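Local atomic coordinates of 4-oxalocrotonate tautomerase (Staphylococcus aureus, PDB entry 2X4K), a protein that belongs to the tautomerase superfamily, a group of small beta-alpha-beta proteins, and assembles here as six copies of one short chain. Residues Glu17-Leu22 against Ile45-Pro50; Ala29-Thr34 against Gln39-Val44. All blocks are in the same frame, centred on the assembly; numbering follows the deposited sequence. Where two conformers were deposited one is given.

Interaction 1. Residues Glu17-Leu22 against Ile45-Pro50; sequences EQLKNL and IEEMKP
Leu19 faces strand 42-48 from the first turns of helix 16-34 and meets Ile45 with its CD2 branch. With CG beside the backbone N (chi1 -75°), CD2 comes within 3.8 Å of Ile45 CG2 and about 3.3 Å of Ile45 CD1. The latter separation is too short for two relaxed methyls, but both residues have two deposited conformers, so the tightness is doubtful. The other branch, Leu19 CD1, skirts Glu47 OE1 at 4.4 Å. That carboxylate is engaged elsewhere: OE1 bonds to His52 NE2 of the second subunit, OE2 to the backbone N of Gly13. Helix and strand belong to the beta-alpha-beta unit of the tautomerase fold, in which helix 16-34 connects the parallel strands 5-11 and 42-48; the local axes pass 11.1 Å apart at 140°. One turn on, Leu22 adds a contact to the Ile45 CD1 methyl, roughly at right angles to that of Leu19. Its CG lies opposite the backbone N (chi1 177°), which brings CD2 to 4.0 Å from Ile45 CD1 and 4.2 Å from Ile45 CG1. Leu22 also packs on Thr33 of the third subunit, while Ile45 leans on Leu10 in the neighbouring strand.

Interaction 2. Residues Ala29-Thr34 against Gln39-Val44; sequences AVEKTT and QAIHVV. With ZN (zinc ion), chain F; ZN (zinc ion), chain E; ACT (acetate ion), chain G.
Ile41 sends its CD1 methyl against the last turns of helix 16-34, where it rests 3.7 Å from the backbone N of Glu31 and equally near Glu31 CB. Val30 CG1 closes on the same methyl at 3.9 Å, the two side chains running past each other in opposite directions. Ile41 is extended toward the helix (chi2 170°), so its terminal methyl does most of the touching; Thr27 and Pro4 line it too.

Beyond its CB, Glu31 stretches away to a zinc ion held by OE2 at 1.9 Å, while OE1 forms a salt bridge with Arg38 that steadies the carboxylate. The last helical turn is tied by two threonines. Thr33 OG1 donates to Ala29 O at 2.8 Å, and Thr34 OG1 reaches Val30 O at 2.7 Å from above the carbonyl plane, each on the face opposite the bond from the same residue's backbone N. Lys32 NZ hydrogen-bonds OXT of an acetate ion, probably from the crystallisation liquor, at 2.7 Å.

His42, next to Ile41, binds another zinc ion through NE2 at 2.0 Å. A water, His42 of the fifth subunit and Asp62 of the third bind the same metal, and Pro4 O accepts from ND1, fixing the ring's rotation. This small apolar contact joins the helix end to the residue before strand 42-48, second strand of the beta-alpha-beta crossover, beside an intersubunit zinc site.

In the fold
Interactions 1 and 2 use opposite ends of helix 16-34, packed on the middle of strand 42-48 and on the residue just before it; their centres lie about 17 Å apart. Because the chain reverses between helix and strand, interaction 2 closes the short return around residues 35-38, whereas interaction 1 joins the start of the helix to the middle of the strand. Val23 and Thr27 of the intervening helix pack on Val43, continuing the apolar layer between the two contacts. The third subunit touches both. Glu31 and His42 bind separate zinc ions at interaction 2; in segment 45-50 Glu46 binds a zinc together with Glu46 of the second and fourth subunits, and the Glu47 side chain lies about 10 Å from a bound zinc ion.

Interaction 1. Residues Glu17-Leu22 against Ile45-Pro50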
ATOM      1  N   GLU A  17     -17.587 -13.502  10.405  1.00 15.93           N
ATOM      2  CA  GLU A  17     -17.131 -13.582  11.793  1.00 16.33           C
ATOM      3  C   GLU A  17     -15.610 -13.618  11.880  1.00 15.32           C
ATOM      4  O   GLU A  17     -15.028 -12.984  12.760  1.00 14.53           O
ATOM      5  CB  GLU A  17     -17.722 -14.799  12.508  1.00 17.30           C
ATOM      6  CG  GLU A  17     -17.716 -14.672  14.037  1.00 19.91           C
ATOM      7  CD  GLU A  17     -18.735 -13.665  14.556  1.00 22.81           C
ATOM      8  OE1 GLU A  17     -19.600 -13.221  13.769  1.00 24.94           O
ATOM      9  OE2 GLU A  17     -18.672 -13.316  15.754  1.00 25.84           O
ATOM     10  N   GLN A  18     -14.962 -14.357  10.983  1.00 15.29           N
ATOM     11  CA  GLN A  18     -13.497 -14.359  10.927  1.00 15.55           C
ATOM     12  C   GLN A  18     -12.954 -12.945  10.687  1.00 14.50           C
ATOM     13  O   GLN A  18     -11.999 -12.538  11.342  1.00 14.45           O
ATOM     14  CB  GLN A  18     -12.973 -15.358   9.879  1.00 16.62           C
ATOM     15  CG  GLN A  18     -13.028 -16.817  10.341  1.00 18.77           C
ATOM     16  CD  GLN A  18     -12.486 -17.788   9.310  1.00 22.16           C
ATOM     17  OE1 GLN A  18     -12.897 -17.767   8.157  1.00 24.04           O
ATOM     18  NE2 GLN A  18     -11.567 -18.651   9.727  1.00 23.88           N
ATOM     19  N   LEU A  19     -13.574 -12.219   9.748  0.50 14.37           N
ATOM     20  CA  LEU A  19     -13.235 -10.816   9.451  0.50 13.85           C
ATOM     21  C   LEU A  19     -13.427  -9.934  10.680  0.50 12.99           C
ATOM     22  O   LEU A  19     -12.553  -9.140  11.033  0.50 12.35           O
ATOM     23  CB  LEU A  19     -14.122 -10.254   8.324  0.50 14.15           C
ATOM     24  CG  LEU A  19     -13.901 -10.639   6.858  0.50 15.18           C
ATOM     25  CD1 LEU A  19     -15.024 -10.088   5.983  0.50 15.88           C
ATOM     26  CD2 LEU A  19     -12.557 -10.141   6.365  0.50 14.94           C
ATOM     27  N   LYS A  20     -14.585 -10.077  11.320  1.00 12.94           N
ATOM     28  CA  LYS A  20     -14.925  -9.302  12.513  1.00 12.78           C
ATOM     29  C   LYS A  20     -13.864  -9.510  13.596  1.00 11.72           C
ATOM     30  O   LYS A  20     -13.344  -8.550  14.167  1.00 11.51           O
ATOM     31  CB  LYS A  20     -16.299  -9.725  13.039  1.00 13.40           C
ATOM     32  CG  LYS A  20     -16.776  -8.931  14.240  1.00 14.72           C
ATOM     33  CD  LYS A  20     -18.224  -9.262  14.563  1.00 17.74           C
ATOM     34  CE  LYS A  20     -18.640  -8.666  15.892  1.00 19.66           C
ATOM     35  NZ  LYS A  20     -18.041  -9.405  17.032  1.00 22.08           N
ATOM     36  N   ASN A  21     -13.533 -10.769  13.844  1.00 11.48           N
ATOM     37  CA  ASN A  21     -12.557 -11.120  14.861  1.00 11.40           C
ATOM     38  C   ASN A  21     -11.156 -10.661  14.487  1.00 10.61           C
ATOM     39  O   ASN A  21     -10.418 -10.198  15.350  1.00 10.43           O
ATOM     40  CB  ASN A  21     -12.571 -12.625  15.121  1.00 12.06           C
ATOM     41  CG  ASN A  21     -13.858 -13.088  15.756  1.00 13.73           C
ATOM     42  OD1 ASN A  21     -14.560 -12.316  16.411  1.00 15.96           O
ATOM     43  ND2 ASN A  21     -14.180 -14.352  15.557  1.00 15.22           N
ATOM     44  N   LEU A  22     -10.787 -10.787  13.214  1.00 10.45           N
ATOM     45  CA  LEU A  22      -9.491 -10.306  12.750  1.00 10.50           C
ATOM     46  C   LEU A  22      -9.329  -8.819  13.050  1.00 10.09           C
ATOM     47  O   LEU A  22      -8.301  -8.389  13.580  1.00  9.91           O
ATOM     48  CB  LEU A  22      -9.364 -10.575  11.250  1.00 10.76           C
ATOM     49  CG  LEU A  22      -8.112 -10.084  10.537  1.00 11.30           C
ATOM     50  CD1 LEU A  22      -6.860 -10.730  11.099  1.00 13.03           C
ATOM     51  CD2 LEU A  22      -8.252 -10.353   9.037  1.00 12.56           C
ATOM     52  N   ILE A  45      -9.033  -4.648   5.452  1.00  8.77           N
ATOM     53  CA  ILE A  45      -8.810  -5.990   4.944  0.50  9.26           C
ATOM     54  C   ILE A  45      -9.002  -5.983   3.432  1.00  9.39           C
ATOM     55  O   ILE A  45     -10.009  -5.482   2.926  1.00 10.69           O
ATOM     56  CB  ILE A  45      -9.783  -7.000   5.577  0.50  9.99           C
ATOM     57  CG1 ILE A  45      -9.719  -6.939   7.104  0.50 10.94           C
ATOM     58  CG2 ILE A  45      -9.447  -8.411   5.117  0.50 11.43           C
ATOM     59  CD1 ILE A  45     -10.884  -7.626   7.769  0.50 11.70           C
ATOM     60  N   GLU A  46      -8.020  -6.525   2.716  1.00  9.07           N
ATOM     61  CA  GLU A  46      -8.093  -6.694   1.274  1.00  9.87           C
ATOM     62  C   GLU A  46      -8.014  -8.171   0.976  1.00  9.87           C
ATOM     63  O   GLU A  46      -6.989  -8.796   1.227  1.00 10.94           O
ATOM     64  CB  GLU A  46      -6.933  -5.993   0.581  1.00 10.46           C
ATOM     65  CG  GLU A  46      -6.910  -4.500   0.764  1.00 11.49           C
ATOM     66  CD  GLU A  46      -5.881  -3.852  -0.122  1.00 11.49           C
ATOM     67  OE1 GLU A  46      -4.682  -4.174   0.022  1.00 13.62           O
ATOM     68  OE2 GLU A  46      -6.274  -3.048  -0.995  1.00 12.30           O
ATOM     69  N   GLU A  47      -9.090  -8.728   0.436  1.00 10.30           N
ATOM     70  CA  GLU A  47      -9.112 -10.137   0.082  0.50 10.85           C
ATOM     71  C   GLU A  47      -8.545 -10.321  -1.325  1.00 11.34           C
ATOM     72  O   GLU A  47      -8.767  -9.491  -2.213  1.00 12.99           O
ATOM     73  CB  GLU A  47     -10.529 -10.699   0.217  0.50 11.44           C
ATOM     74  CG  GLU A  47     -10.997 -10.767   1.671  0.50 11.97           C
ATOM     75  CD  GLU A  47     -12.362 -11.421   1.842  0.50 13.18           C
ATOM     76  OE1 GLU A  47     -13.348 -10.682   2.005  0.50 15.03           O
ATOM     77  OE2 GLU A  47     -12.458 -12.664   1.822  0.50 11.68           O
ATOM     78  N   MET A  48      -7.796 -11.404  -1.510  1.00 11.22           N
ATOM     79  CA  MET A  48      -7.126 -11.691  -2.773  1.00 12.10           C
ATOM     80  C   MET A  48      -7.574 -13.023  -3.335  1.00 12.19           C
ATOM     81  O   MET A  48      -7.685 -14.010  -2.609  1.00 12.16           O
ATOM     82  CB  MET A  48      -5.609 -11.782  -2.569  1.00 12.16           C
ATOM     83  CG  MET A  48      -4.957 -10.643  -1.817  1.00 13.80           C
ATOM     84  SD  MET A  48      -3.177 -10.891  -1.732  1.00 16.04           S
ATOM     85  CE  MET A  48      -2.997 -12.092  -0.416  1.00 15.50           C
ATOM     86  N   LYS A  49      -7.780 -13.065  -4.644  1.00 12.83           N
ATOM     87  CA  LYS A  49      -7.996 -14.332  -5.333  1.00 13.83           C
ATOM     88  C   LYS A  49      -6.664 -15.079  -5.424  1.00 13.30           C
ATOM     89  O   LYS A  49      -5.612 -14.451  -5.578  1.00 11.61           O
ATOM     90  CB  LYS A  49      -8.541 -14.096  -6.740  1.00 15.07           C
ATOM     91  CG  LYS A  49      -9.865 -13.358  -6.770  1.00 18.03           C
ATOM     92  CD  LYS A  49     -10.353 -13.134  -8.187  1.00 21.60           C
ATOM     93  CE  LYS A  49     -11.714 -12.455  -8.199  1.00 24.28           C
ATOM     94  NZ  LYS A  49     -12.208 -12.202  -9.580  1.00 26.41           N
ATOM     95  N   PRO A  50      -6.698 -16.420  -5.359  1.00 14.70           N
ATOM     96  CA  PRO A  50      -5.463 -17.206  -5.378  1.00 15.02           C
ATOM     97  C   PRO A  50      -4.668 -17.106  -6.682  1.00 14.49           C
ATOM     98  O   PRO A  50      -3.472 -17.383  -6.687  1.00 14.77           O
ATOM     99  CB  PRO A  50      -5.956 -18.639  -5.141  1.00 16.31           C
ATOM    100  CG  PRO A  50      -7.375 -18.625  -5.555  1.00 17.23           C
ATOM    101  CD  PRO A  50      -7.882 -17.275  -5.185  1.00 15.83           C
TER

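Interaction 2. Residues Ala29-Thr34 against Gln39-Val44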
ATOM      1  N   ALA A  29      -3.827  -6.303  19.372  1.00  7.60           N
ATOM      2  CA  ALA A  29      -2.392  -6.544  19.252  1.00  7.62           C
ATOM      3  C   ALA A  29      -1.606  -5.253  19.085  1.00  7.27           C
ATOM      4  O   ALA A  29      -0.571  -5.059  19.722  1.00  7.72           O
ATOM      5  CB  ALA A  29      -2.110  -7.477  18.079  1.00  8.34           C
ATOM      6  N   VAL A  30      -2.079  -4.380  18.202  1.00  7.02           N
ATOM      7  CA  VAL A  30      -1.413  -3.101  17.969  1.00  7.39           C
ATOM      8  C   VAL A  30      -1.459  -2.260  19.247  1.00  7.40           C
ATOM      9  O   VAL A  30      -0.450  -1.698  19.679  1.00  8.31           O
ATOM     10  CB  VAL A  30      -2.061  -2.350  16.794  1.00  7.62           C
ATOM     11  CG1 VAL A  30      -1.505  -0.930  16.686  1.00  8.93           C
ATOM     12  CG2 VAL A  30      -1.835  -3.123  15.494  1.00  8.62           C
ATOM     13  N   GLU A  31      -2.632  -2.198  19.860  1.00  7.55           N
ATOM     14  CA  GLU A  31      -2.817  -1.386  21.056  1.00  8.29           C
ATOM     15  C   GLU A  31      -1.883  -1.813  22.181  1.00  8.64           C
ATOM     16  O   GLU A  31      -1.221  -0.982  22.797  1.00  9.56           O
ATOM     17  CB  GLU A  31      -4.258  -1.495  21.527  1.00  8.37           C
ATOM     18  CG  GLU A  31      -4.572  -0.607  22.713  1.00  9.56           C
ATOM     19  CD  GLU A  31      -5.963  -0.822  23.256  1.00 10.12           C
ATOM     20  OE1 GLU A  31      -6.841  -1.347  22.545  1.00 11.31           O
ATOM     21  OE2 GLU A  31      -6.178  -0.453  24.427  1.00 11.51           O
ATOM     22  N   LYS A  32      -1.837  -3.109  22.471  1.00  8.60           N
ATOM     23  CA  LYS A  32      -1.101  -3.552  23.643  1.00  9.98           C
ATOM     24  C   LYS A  32       0.405  -3.472  23.448  1.00  9.36           C
ATOM     25  O   LYS A  32       1.125  -3.275  24.412  1.00 10.95           O
ATOM     26  CB  LYS A  32      -1.541  -4.940  24.086  1.00 11.24           C
ATOM     27  CG  LYS A  32      -1.118  -6.074  23.227  1.00 12.98           C
ATOM     28  CD  LYS A  32      -1.752  -7.334  23.756  1.00 15.88           C
ATOM     29  CE  LYS A  32      -1.271  -8.560  23.039  1.00 17.47           C
ATOM     30  NZ  LYS A  32      -2.000  -9.763  23.523  1.00 19.50           N
ATOM     31  N   THR A  33       0.890  -3.610  22.216  1.00  8.97           N
ATOM     32  CA  THR A  33       2.332  -3.659  21.991  1.00  8.99           C
ATOM     33  C   THR A  33       2.944  -2.288  21.753  1.00  9.97           C
ATOM     34  O   THR A  33       4.139  -2.113  21.984  1.00 10.71           O
ATOM     35  CB  THR A  33       2.699  -4.576  20.818  1.00  8.82           C
ATOM     36  OG1 THR A  33       2.078  -4.109  19.615  1.00  7.93           O
ATOM     37  CG2 THR A  33       2.288  -6.003  21.104  1.00  8.78           C
ATOM     38  N   THR A  34       2.141  -1.323  21.309  1.00 10.07           N
ATOM     39  CA  THR A  34       2.631   0.018  20.999  1.00 11.33           C
ATOM     40  C   THR A  34       2.163   1.100  21.967  1.00 11.93           C
ATOM     41  O   THR A  34       2.777   2.155  22.039  1.00 13.31           O
ATOM     42  CB  THR A  34       2.210   0.464  19.591  1.00 11.42           C
ATOM     43  OG1 THR A  34       0.794   0.677  19.560  1.00 11.50           O
ATOM     44  CG2 THR A  34       2.614  -0.561  18.547  1.00 12.06           C
ATOM     45  N   GLN A  39      -8.774   4.281  19.705  1.00 12.31           N
ATOM     46  CA  GLN A  39      -9.580   5.062  18.762  1.00 13.63           C
ATOM     47  C   GLN A  39      -8.787   5.551  17.541  1.00 13.01           C
ATOM     48  O   GLN A  39      -9.371   6.024  16.565  1.00 14.54           O
ATOM     49  CB  GLN A  39     -10.237   6.257  19.466  1.00 14.95           C
ATOM     50  CG  GLN A  39      -9.274   7.312  20.025  1.00 17.36           C
ATOM     51  CD  GLN A  39      -8.938   7.107  21.498  1.00 19.48           C
ATOM     52  OE1 GLN A  39      -8.747   5.979  21.959  1.00 20.40           O
ATOM     53  NE2 GLN A  39      -8.850   8.208  22.240  1.00 21.94           N
ATOM     54  N   ALA A  40      -7.464   5.459  17.616  1.00 11.56           N
ATOM     55  CA  ALA A  40      -6.594   5.880  16.527  1.00 11.34           C
ATOM     56  C   ALA A  40      -6.113   4.705  15.677  1.00 10.27           C
ATOM     57  O   ALA A  40      -5.306   4.909  14.767  1.00 10.00           O
ATOM     58  CB  ALA A  40      -5.395   6.618  17.098  1.00 12.58           C
ATOM     59  N   ILE A  41      -6.599   3.491  15.959  1.00  8.94           N
ATOM     60  CA  ILE A  41      -6.122   2.295  15.260  1.00  8.54           C
ATOM     61  C   ILE A  41      -7.147   1.897  14.206  1.00  8.24           C
ATOM     62  O   ILE A  41      -8.307   1.638  14.524  1.00  8.87           O
ATOM     63  CB  ILE A  41      -5.887   1.114  16.221  1.00  8.32           C
ATOM     64  CG1 ILE A  41      -4.842   1.489  17.277  1.00  8.80           C
ATOM     65  CG2 ILE A  41      -5.433  -0.123  15.435  1.00  8.98           C
ATOM     66  CD1 ILE A  41      -4.718   0.479  18.414  1.00  8.99           C
ATOM     67  N   HIS A  42      -6.691   1.832  12.959  1.00  8.27           N
ATOM     68  CA  HIS A  42      -7.534   1.580  11.800  1.00  8.65           C
ATOM     69  C   HIS A  42      -7.094   0.298  11.123  1.00  8.64           C
ATOM     70  O   HIS A  42      -5.895   0.062  10.988  1.00  9.17           O
ATOM     71  CB  HIS A  42      -7.395   2.738  10.820  1.00  9.62           C
ATOM     72  CG  HIS A  42      -7.602   4.070  11.457  1.00 10.32           C
ATOM     73  ND1 HIS A  42      -6.636   4.686  12.219  1.00 10.51           N
ATOM     74  CD2 HIS A  42      -8.673   4.894  11.468  1.00 10.59           C
ATOM     75  CE1 HIS A  42      -7.096   5.843  12.658  1.00 10.71           C
ATOM     76  NE2 HIS A  42      -8.332   5.991  12.222  1.00 11.09           N
ATOM     77  N   VAL A  43      -8.051  -0.510  10.677  1.00  8.50           N
ATOM     78  CA  VAL A  43      -7.744  -1.759  10.000  1.00  8.72           C
ATOM     79  C   VAL A  43      -8.530  -1.853   8.704  1.00  8.66           C
ATOM     80  O   VAL A  43      -9.737  -1.616   8.683  1.00  9.87           O
ATOM     81  CB  VAL A  43      -8.048  -2.986  10.882  1.00  9.45           C
ATOM     82  CG1 VAL A  43      -7.711  -4.288  10.146  1.00 11.06           C
ATOM     83  CG2 VAL A  43      -7.297  -2.893  12.193  1.00 10.67           C
ATOM     84  N   VAL A  44      -7.835  -2.203   7.629  1.00  7.84           N
ATOM     85  CA  VAL A  44      -8.442  -2.485   6.344  1.00  8.56           C
ATOM     86  C   VAL A  44      -8.046  -3.888   5.917  1.00  8.20           C
ATOM     87  O   VAL A  44      -6.878  -4.252   6.018  1.00  9.01           O
ATOM     88  CB  VAL A  44      -7.976  -1.482   5.275  1.00  9.23           C
ATOM     89  CG1 VAL A  44      -8.493  -1.871   3.891  1.00 11.60           C
ATOM     90  CG2 VAL A  44      -8.404  -0.062   5.657  1.00 10.85           C
TER
HETATM   91 ZN    ZN F1065      -7.884  -0.814  25.221  1.00 10.48          ZN
HETATM   92 ZN    ZN E1064      -9.427   7.696  12.302  1.00 14.38          ZN
HETATM   93  C   ACT G1062      -2.489 -12.970  22.556  1.00 14.57           C
HETATM   94  O   ACT G1062      -1.986 -13.501  21.530  1.00 12.89           O
HETATM   95  OXT ACT G1062      -1.690 -12.464  23.380  1.00 15.73           O
HETATM   96  CH3 ACT G1062      -3.968 -12.940  22.779  1.00 14.87           C
HETATM   97  O   HOH W   1     -11.697   7.102  11.887  1.00 10.15           O